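Side-chain contacts in chromosome-partitioning protein Spo0J (Thermus thermophilus HB27, PDB 1VZ0), which binds the centromere-like plasmid site parS, stimulates the ATPase activity of Soj and is probably involved in chromosome partitioning: residues L135-V140 with S149-A154; A178-M183 with R204-L209. All coordinates share one frame; numbering follows the deposited sequence.

Interaction 1: L135-V140 with S149-A154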
ATOM      1  N   LEU C 135       4.079 -20.973 -12.449  1.00 48.16           N
ATOM      2  CA  LEU C 135       5.440 -20.808 -11.957  1.00 50.03           C
ATOM      3  C   LEU C 135       5.719 -21.595 -10.691  1.00 52.14           C
ATOM      4  O   LEU C 135       4.803 -22.033  -9.990  1.00 53.68           O
ATOM      5  CB  LEU C 135       5.767 -19.341 -11.691  1.00 48.99           C
ATOM      6  CG  LEU C 135       6.078 -18.461 -12.897  1.00 50.41           C
ATOM      7  CD1 LEU C 135       4.812 -18.220 -13.698  1.00 53.57           C
ATOM      8  CD2 LEU C 135       6.665 -17.142 -12.419  1.00 50.96           C
ATOM      9  N   THR C 136       7.008 -21.760 -10.416  1.00 54.53           N
ATOM     10  CA  THR C 136       7.475 -22.473  -9.243  1.00 54.57           C
ATOM     11  C   THR C 136       7.977 -21.421  -8.276  1.00 55.47           C
ATOM     12  O   THR C 136       8.278 -20.291  -8.675  1.00 51.48           O
ATOM     13  CB  THR C 136       8.657 -23.396  -9.579  1.00 56.83           C
ATOM     14  OG1 THR C 136       8.426 -24.030 -10.839  1.00 57.44           O
ATOM     15  CG2 THR C 136       8.816 -24.467  -8.501  1.00 60.27           C
ATOM     16  N   GLN C 137       8.073 -21.794  -7.005  1.00 57.80           N
ATOM     17  CA  GLN C 137       8.554 -20.875  -5.987  1.00 60.51           C
ATOM     18  C   GLN C 137       9.937 -20.375  -6.393  1.00 60.62           C
ATOM     19  O   GLN C 137      10.292 -19.224  -6.143  1.00 60.07           O
ATOM     20  CB  GLN C 137       8.617 -21.581  -4.627  1.00 60.31           C
ATOM     21  CG  GLN C 137       7.279 -22.160  -4.179  1.00 60.10           C
ATOM     22  CD  GLN C 137       7.277 -22.569  -2.721  1.00 62.04           C
ATOM     23  OE1 GLN C 137       6.297 -23.124  -2.219  1.00 62.27           O
ATOM     24  NE2 GLN C 137       8.375 -22.292  -2.029  1.00 64.85           N
ATOM     25  N   GLU C 138      10.700 -21.251  -7.040  1.00 62.21           N
ATOM     26  CA  GLU C 138      12.045 -20.928  -7.496  1.00 63.48           C
ATOM     27  C   GLU C 138      12.025 -19.777  -8.497  1.00 62.42           C
ATOM     28  O   GLU C 138      12.709 -18.769  -8.308  1.00 61.90           O
ATOM     29  CB  GLU C 138      12.698 -22.160  -8.137  1.00 68.90           C
ATOM     30  CG  GLU C 138      12.919 -23.350  -7.191  1.00 76.91           C
ATOM     31  CD  GLU C 138      11.641 -24.128  -6.881  1.00 82.83           C
ATOM     32  OE1 GLU C 138      10.723 -23.565  -6.250  1.00 85.65           O
ATOM     33  OE2 GLU C 138      11.555 -25.312  -7.271  1.00 85.50           O
ATOM     34  N   GLU C 139      11.241 -19.931  -9.559  1.00 61.78           N
ATOM     35  CA  GLU C 139      11.129 -18.907 -10.598  1.00 62.28           C
ATOM     36  C   GLU C 139      10.520 -17.642 -10.007  1.00 59.41           C
ATOM     37  O   GLU C 139      10.922 -16.526 -10.345  1.00 58.29           O
ATOM     38  CB  GLU C 139      10.244 -19.410 -11.736  1.00 66.14           C
ATOM     39  CG  GLU C 139      10.447 -20.877 -12.056  1.00 72.15           C
ATOM     40  CD  GLU C 139       9.514 -21.368 -13.139  1.00 75.93           C
ATOM     41  OE1 GLU C 139       8.293 -21.124 -13.027  1.00 76.13           O
ATOM     42  OE2 GLU C 139      10.001 -22.005 -14.098  1.00 78.75           O
ATOM     43  N   VAL C 140       9.533 -17.834  -9.135  1.00 56.52           N
ATOM     44  CA  VAL C 140       8.863 -16.731  -8.460  1.00 50.66           C
ATOM     45  C   VAL C 140       9.915 -15.976  -7.656  1.00 50.17           C
ATOM     46  O   VAL C 140      10.058 -14.758  -7.780  1.00 45.91           O
ATOM     47  CB  VAL C 140       7.776 -17.256  -7.494  1.00 49.93           C
ATOM     48  CG1 VAL C 140       7.248 -16.123  -6.626  1.00 47.32           C
ATOM     49  CG2 VAL C 140       6.649 -17.896  -8.283  1.00 45.19           C
ATOM     50  N   SER C 149      12.531 -19.975   0.501  1.00 53.28           N
ATOM     51  CA  SER C 149      11.942 -20.076   1.830  1.00 52.03           C
ATOM     52  C   SER C 149      11.116 -18.834   2.152  1.00 48.30           C
ATOM     53  O   SER C 149      10.102 -18.922   2.843  1.00 50.60           O
ATOM     54  CB  SER C 149      13.035 -20.260   2.887  1.00 52.09           C
ATOM     55  OG  SER C 149      13.867 -19.117   2.956  1.00 55.25           O
ATOM     56  N   THR C 150      11.549 -17.679   1.660  1.00 43.11           N
ATOM     57  CA  THR C 150      10.810 -16.447   1.902  1.00 42.88           C
ATOM     58  C   THR C 150       9.438 -16.524   1.235  1.00 43.56           C
ATOM     59  O   THR C 150       8.439 -16.075   1.796  1.00 45.04           O
ATOM     60  CB  THR C 150      11.558 -15.220   1.350  1.00 43.38           C
ATOM     61  OG1 THR C 150      12.770 -15.028   2.087  1.00 48.81           O
ATOM     62  CG2 THR C 150      10.704 -13.968   1.478  1.00 41.15           C
ATOM     63  N   VAL C 151       9.400 -17.098   0.038  1.00 41.57           N
ATOM     64  CA  VAL C 151       8.153 -17.247  -0.703  1.00 38.16           C
ATOM     65  C   VAL C 151       7.226 -18.254  -0.034  1.00 36.45           C
ATOM     66  O   VAL C 151       6.026 -18.006   0.105  1.00 37.56           O
ATOM     67  CB  VAL C 151       8.424 -17.711  -2.148  1.00 35.85           C
ATOM     68  CG1 VAL C 151       7.111 -17.996  -2.869  1.00 33.91           C
ATOM     69  CG2 VAL C 151       9.207 -16.648  -2.879  1.00 32.41           C
ATOM     70  N   ALA C 152       7.784 -19.388   0.378  1.00 33.03           N
ATOM     71  CA  ALA C 152       6.995 -20.431   1.028  1.00 33.74           C
ATOM     72  C   ALA C 152       6.390 -19.908   2.327  1.00 33.75           C
ATOM     73  O   ALA C 152       5.225 -20.169   2.635  1.00 33.47           O
ATOM     74  CB  ALA C 152       7.866 -21.660   1.309  1.00 30.46           C
ATOM     75  N   ASN C 153       7.187 -19.167   3.088  1.00 33.63           N
ATOM     76  CA  ASN C 153       6.723 -18.602   4.346  1.00 36.16           C
ATOM     77  C   ASN C 153       5.617 -17.576   4.157  1.00 34.73           C
ATOM     78  O   ASN C 153       4.700 -17.496   4.972  1.00 34.74           O
ATOM     79  CB  ASN C 153       7.881 -17.970   5.111  1.00 42.58           C
ATOM     80  CG  ASN C 153       8.562 -18.956   6.033  1.00 52.20           C
ATOM     81  OD1 ASN C 153       9.051 -20.003   5.598  1.00 54.02           O
ATOM     82  ND2 ASN C 153       8.589 -18.631   7.323  1.00 57.28           N
ATOM     83  N   ALA C 154       5.707 -16.782   3.094  1.00 30.35           N
ATOM     84  CA  ALA C 154       4.676 -15.787   2.830  1.00 27.80           C
ATOM     85  C   ALA C 154       3.367 -16.491   2.468  1.00 28.30           C
ATOM     86  O   ALA C 154       2.310 -16.119   2.965  1.00 27.52           O
ATOM     87  CB  ALA C 154       5.099 -14.859   1.710  1.00 20.84           C
TER

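Interaction 2: A178-M183 with R204-L209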
ATOM      1  N   ALA C 178       1.323 -13.579  13.424  1.00 18.47           N
ATOM      2  CA  ALA C 178       0.636 -14.359  12.420  1.00 21.14           C
ATOM      3  C   ALA C 178       1.228 -15.771  12.384  1.00 23.37           C
ATOM      4  O   ALA C 178       0.491 -16.765  12.361  1.00 18.60           O
ATOM      5  CB  ALA C 178       0.763 -13.665  11.048  1.00 15.93           C
ATOM      6  N   ARG C 179       2.555 -15.863  12.396  1.00 22.36           N
ATOM      7  CA  ARG C 179       3.197 -17.175  12.385  1.00 22.68           C
ATOM      8  C   ARG C 179       2.816 -17.965  13.628  1.00 21.35           C
ATOM      9  O   ARG C 179       2.664 -19.187  13.558  1.00 21.04           O
ATOM     10  CB  ARG C 179       4.720 -17.055  12.320  1.00 26.70           C
ATOM     11  CG  ARG C 179       5.229 -16.365  11.078  1.00 31.12           C
ATOM     12  CD  ARG C 179       6.736 -16.462  10.965  1.00 36.29           C
ATOM     13  NE  ARG C 179       7.239 -15.388  10.121  1.00 41.31           N
ATOM     14  CZ  ARG C 179       7.679 -14.221  10.580  1.00 38.86           C
ATOM     15  NH1 ARG C 179       8.102 -13.299   9.731  1.00 48.55           N
ATOM     16  NH2 ARG C 179       7.731 -13.988  11.878  1.00 36.55           N
ATOM     17  N   ALA C 180       2.680 -17.279  14.764  1.00 16.32           N
ATOM     18  CA  ALA C 180       2.301 -17.958  15.999  1.00 15.79           C
ATOM     19  C   ALA C 180       0.871 -18.491  15.864  1.00 15.88           C
ATOM     20  O   ALA C 180       0.577 -19.604  16.289  1.00 15.28           O
ATOM     21  CB  ALA C 180       2.411 -17.003  17.211  1.00 11.73           C
ATOM     22  N   LEU C 181      -0.012 -17.693  15.269  1.00 17.16           N
ATOM     23  CA  LEU C 181      -1.401 -18.111  15.083  1.00 16.50           C
ATOM     24  C   LEU C 181      -1.486 -19.327  14.162  1.00 14.73           C
ATOM     25  O   LEU C 181      -2.392 -20.132  14.298  1.00 14.38           O
ATOM     26  CB  LEU C 181      -2.255 -16.958  14.518  1.00 13.57           C
ATOM     27  CG  LEU C 181      -2.495 -15.764  15.455  1.00 17.57           C
ATOM     28  CD1 LEU C 181      -3.264 -14.677  14.714  1.00 21.42           C
ATOM     29  CD2 LEU C 181      -3.271 -16.201  16.700  1.00 13.48           C
ATOM     30  N   LEU C 182      -0.540 -19.454  13.234  1.00 17.10           N
ATOM     31  CA  LEU C 182      -0.518 -20.590  12.314  1.00 19.75           C
ATOM     32  C   LEU C 182      -0.167 -21.871  13.041  1.00 21.74           C
ATOM     33  O   LEU C 182      -0.420 -22.948  12.518  1.00 23.85           O
ATOM     34  CB  LEU C 182       0.499 -20.384  11.177  1.00 16.83           C
ATOM     35  CG  LEU C 182       0.068 -19.434  10.047  1.00 18.21           C
ATOM     36  CD1 LEU C 182       1.207 -19.248   9.057  1.00 12.60           C
ATOM     37  CD2 LEU C 182      -1.174 -20.002   9.342  1.00 15.73           C
ATOM     38  N   MET C 183       0.420 -21.757  14.231  1.00 21.85           N
ATOM     39  CA  MET C 183       0.788 -22.934  15.013  1.00 18.15           C
ATOM     40  C   MET C 183      -0.408 -23.416  15.823  1.00 21.89           C
ATOM     41  O   MET C 183      -0.419 -24.535  16.329  1.00 28.26           O
ATOM     42  CB  MET C 183       1.992 -22.637  15.935  1.00 18.23           C
ATOM     43  CG  MET C 183       3.276 -22.264  15.161  1.00 17.76           C
ATOM     44  SD  MET C 183       4.859 -22.351  16.056  1.00 21.91           S
ATOM     45  CE  MET C 183       4.371 -21.478  17.571  1.00 22.31           C
ATOM     46  N   ARG C 204       6.497 -13.631  21.477  1.00 24.85           N
ATOM     47  CA  ARG C 204       6.884 -14.665  22.430  1.00 28.13           C
ATOM     48  C   ARG C 204       5.683 -15.169  23.230  1.00 27.99           C
ATOM     49  O   ARG C 204       5.486 -16.374  23.370  1.00 27.30           O
ATOM     50  CB  ARG C 204       7.944 -14.126  23.398  1.00 34.94           C
ATOM     51  CG  ARG C 204       8.427 -15.134  24.433  1.00 43.54           C
ATOM     52  CD  ARG C 204       9.352 -14.453  25.442  1.00 58.06           C
ATOM     53  NE  ARG C 204       9.792 -15.342  26.519  1.00 69.28           N
ATOM     54  CZ  ARG C 204      10.708 -16.300  26.385  1.00 73.87           C
ATOM     55  NH1 ARG C 204      11.037 -17.060  27.424  1.00 72.72           N
ATOM     56  NH2 ARG C 204      11.304 -16.495  25.215  1.00 76.87           N
ATOM     57  N   GLN C 205       4.883 -14.255  23.768  1.00 27.93           N
ATOM     58  CA  GLN C 205       3.732 -14.693  24.538  1.00 32.74           C
ATOM     59  C   GLN C 205       2.636 -15.259  23.645  1.00 31.90           C
ATOM     60  O   GLN C 205       1.820 -16.051  24.107  1.00 34.55           O
ATOM     61  CB  GLN C 205       3.199 -13.566  25.444  1.00 29.59           C
ATOM     62  CG  GLN C 205       3.252 -12.189  24.858  1.00 42.67           C
ATOM     63  CD  GLN C 205       3.297 -11.090  25.919  1.00 41.25           C
ATOM     64  OE1 GLN C 205       3.287  -9.908  25.593  1.00 47.18           O
ATOM     65  NE2 GLN C 205       3.355 -11.482  27.186  1.00 40.29           N
ATOM     66  N   ALA C 206       2.618 -14.878  22.368  1.00 27.56           N
ATOM     67  CA  ALA C 206       1.615 -15.434  21.457  1.00 27.67           C
ATOM     68  C   ALA C 206       1.978 -16.911  21.225  1.00 26.26           C
ATOM     69  O   ALA C 206       1.111 -17.746  21.010  1.00 23.36           O
ATOM     70  CB  ALA C 206       1.602 -14.679  20.141  1.00 21.31           C
ATOM     71  N   GLU C 207       3.269 -17.222  21.283  1.00 22.59           N
ATOM     72  CA  GLU C 207       3.729 -18.593  21.109  1.00 26.32           C
ATOM     73  C   GLU C 207       3.293 -19.436  22.316  1.00 26.92           C
ATOM     74  O   GLU C 207       3.042 -20.633  22.198  1.00 30.92           O
ATOM     75  CB  GLU C 207       5.258 -18.634  20.982  1.00 20.00           C
ATOM     76  CG  GLU C 207       5.808 -18.046  19.692  1.00 22.24           C
ATOM     77  CD  GLU C 207       7.338 -17.989  19.673  1.00 23.45           C
ATOM     78  OE1 GLU C 207       7.913 -17.534  18.667  1.00 21.12           O
ATOM     79  OE2 GLU C 207       7.969 -18.401  20.667  1.00 31.34           O
ATOM     80  N   ALA C 208       3.203 -18.799  23.475  1.00 28.20           N
ATOM     81  CA  ALA C 208       2.799 -19.492  24.687  1.00 30.80           C
ATOM     82  C   ALA C 208       1.307 -19.823  24.674  1.00 34.05           C
ATOM     83  O   ALA C 208       0.838 -20.635  25.470  1.00 35.32           O
ATOM     84  CB  ALA C 208       3.135 -18.645  25.903  1.00 29.60           C
ATOM     85  N   LEU C 209       0.559 -19.201  23.770  1.00 35.13           N
ATOM     86  CA  LEU C 209      -0.874 -19.457  23.692  1.00 39.33           C
ATOM     87  C   LEU C 209      -1.211 -20.924  23.428  1.00 43.07           C
ATOM     88  O   LEU C 209      -2.294 -21.394  23.786  1.00 40.97           O
ATOM     89  CB  LEU C 209      -1.519 -18.568  22.626  1.00 34.45           C
ATOM     90  CG  LEU C 209      -1.724 -17.130  23.095  1.00 30.65           C
ATOM     91  CD1 LEU C 209      -2.354 -16.302  22.012  1.00 23.40           C
ATOM     92  CD2 LEU C 209      -2.600 -17.143  24.327  1.00 32.00           C
TER
HETATM   93  O   HOH W   1       1.070 -19.938  19.548  1.00 31.36           O

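Interaction 1: L135-V140 with S149-A154
The two helices of the helix-turn-helix motif meet here, Q137 and V140 at the start of helix 137-144 facing V151 and A152 on helix 148-156. V151 points toward both Q137 and V140: its CG1 methyl lies 4.2 Å from V140 CG1, methyl against methyl, and 4.3 Å from Q137 CB. With CG anti to its own carbonyl carbon (chi1 -58°) and the chain extended beyond, Q137 reaches past V151 and sets its terminal amide against the A152 methyl, Q137 CD being 4.2 Å from A152 CB. The same side chain also touches R148 and L155 of helix 148-156. An alanine in place of Q137 would keep the CB facing V151 but would probably strip the cover from the A152 methyl and open a gap at the edge of the interface. V140 and V151 are buried, and both rest on Y127 of helix 120-132. At the helix start, T136 N donates to E139 OE1 at 3.0 Å from above the carboxylate plane, which is one half of a capping box; the T136 side chain makes no capping bond in return. Buried valines between two consecutive helices, flanked by a glutamine laid on an alanine methyl, with the second helix in the place usual for DNA recognition, form the arrangement of a helix-turn-helix.

Interaction 2: A178-M183 with R204-L209
Water 1 bridges the carbonyls of A180 and A206, giving a hydrogen bond to each: a short one of 2.6 Å to A206 O and a weak one of 3.3 Å to A180 O. It thus ties together two helix backbones whose own atoms form no hydrogen bond with each other. Beside it the A180 and A206 methyls abut, CB to CB at 3.8 Å, and A180 CB also lies 4.0 Å from A206 C. The small A180 and A206 side chains allow a close backbone approach; the nearest pair is A180 CA and E207 CA at 5.3 Å. Two longer, exposed side chains meet at the outside of the contact. M183 bends at its last torsion (chi3 -47°), which brings its CE methyl alongside the aliphatic part of E207, 4.3 Å from E207 CG. Helix 189-199 packs on the same segments: I196 touches both L181 and A206, and W191 touches L209. R210 adds a polar tie just past the contact through its NH2, which is hydrogen-bonded to M183 O. Close alanine-to-alanine packing of two helices, both also touching a third, is part of the helical bundle in the HTH region of this ParB-family protein.

Both contacts lie within the ParB HTH domain and follow one another along the chain, interaction 1 closing before interaction 2 opens. Their centres are 23 Å apart; the nearest atoms come to about 4 Å without touching. Interaction 1 joins consecutive helices, 137-144 and 148-156, whereas interaction 2 brings helix 175-183 against helix 203-207, with helix 189-199 between them in sequence and packed on both. Helix 162-169 follows the first pair, and the loop before it connects the two regions: A178 and L182 of interaction 2 touch L160 there, A178 also L157. These loop contacts link the helix-turn-helix to the later helices, consistent with one helical DNA-binding unit.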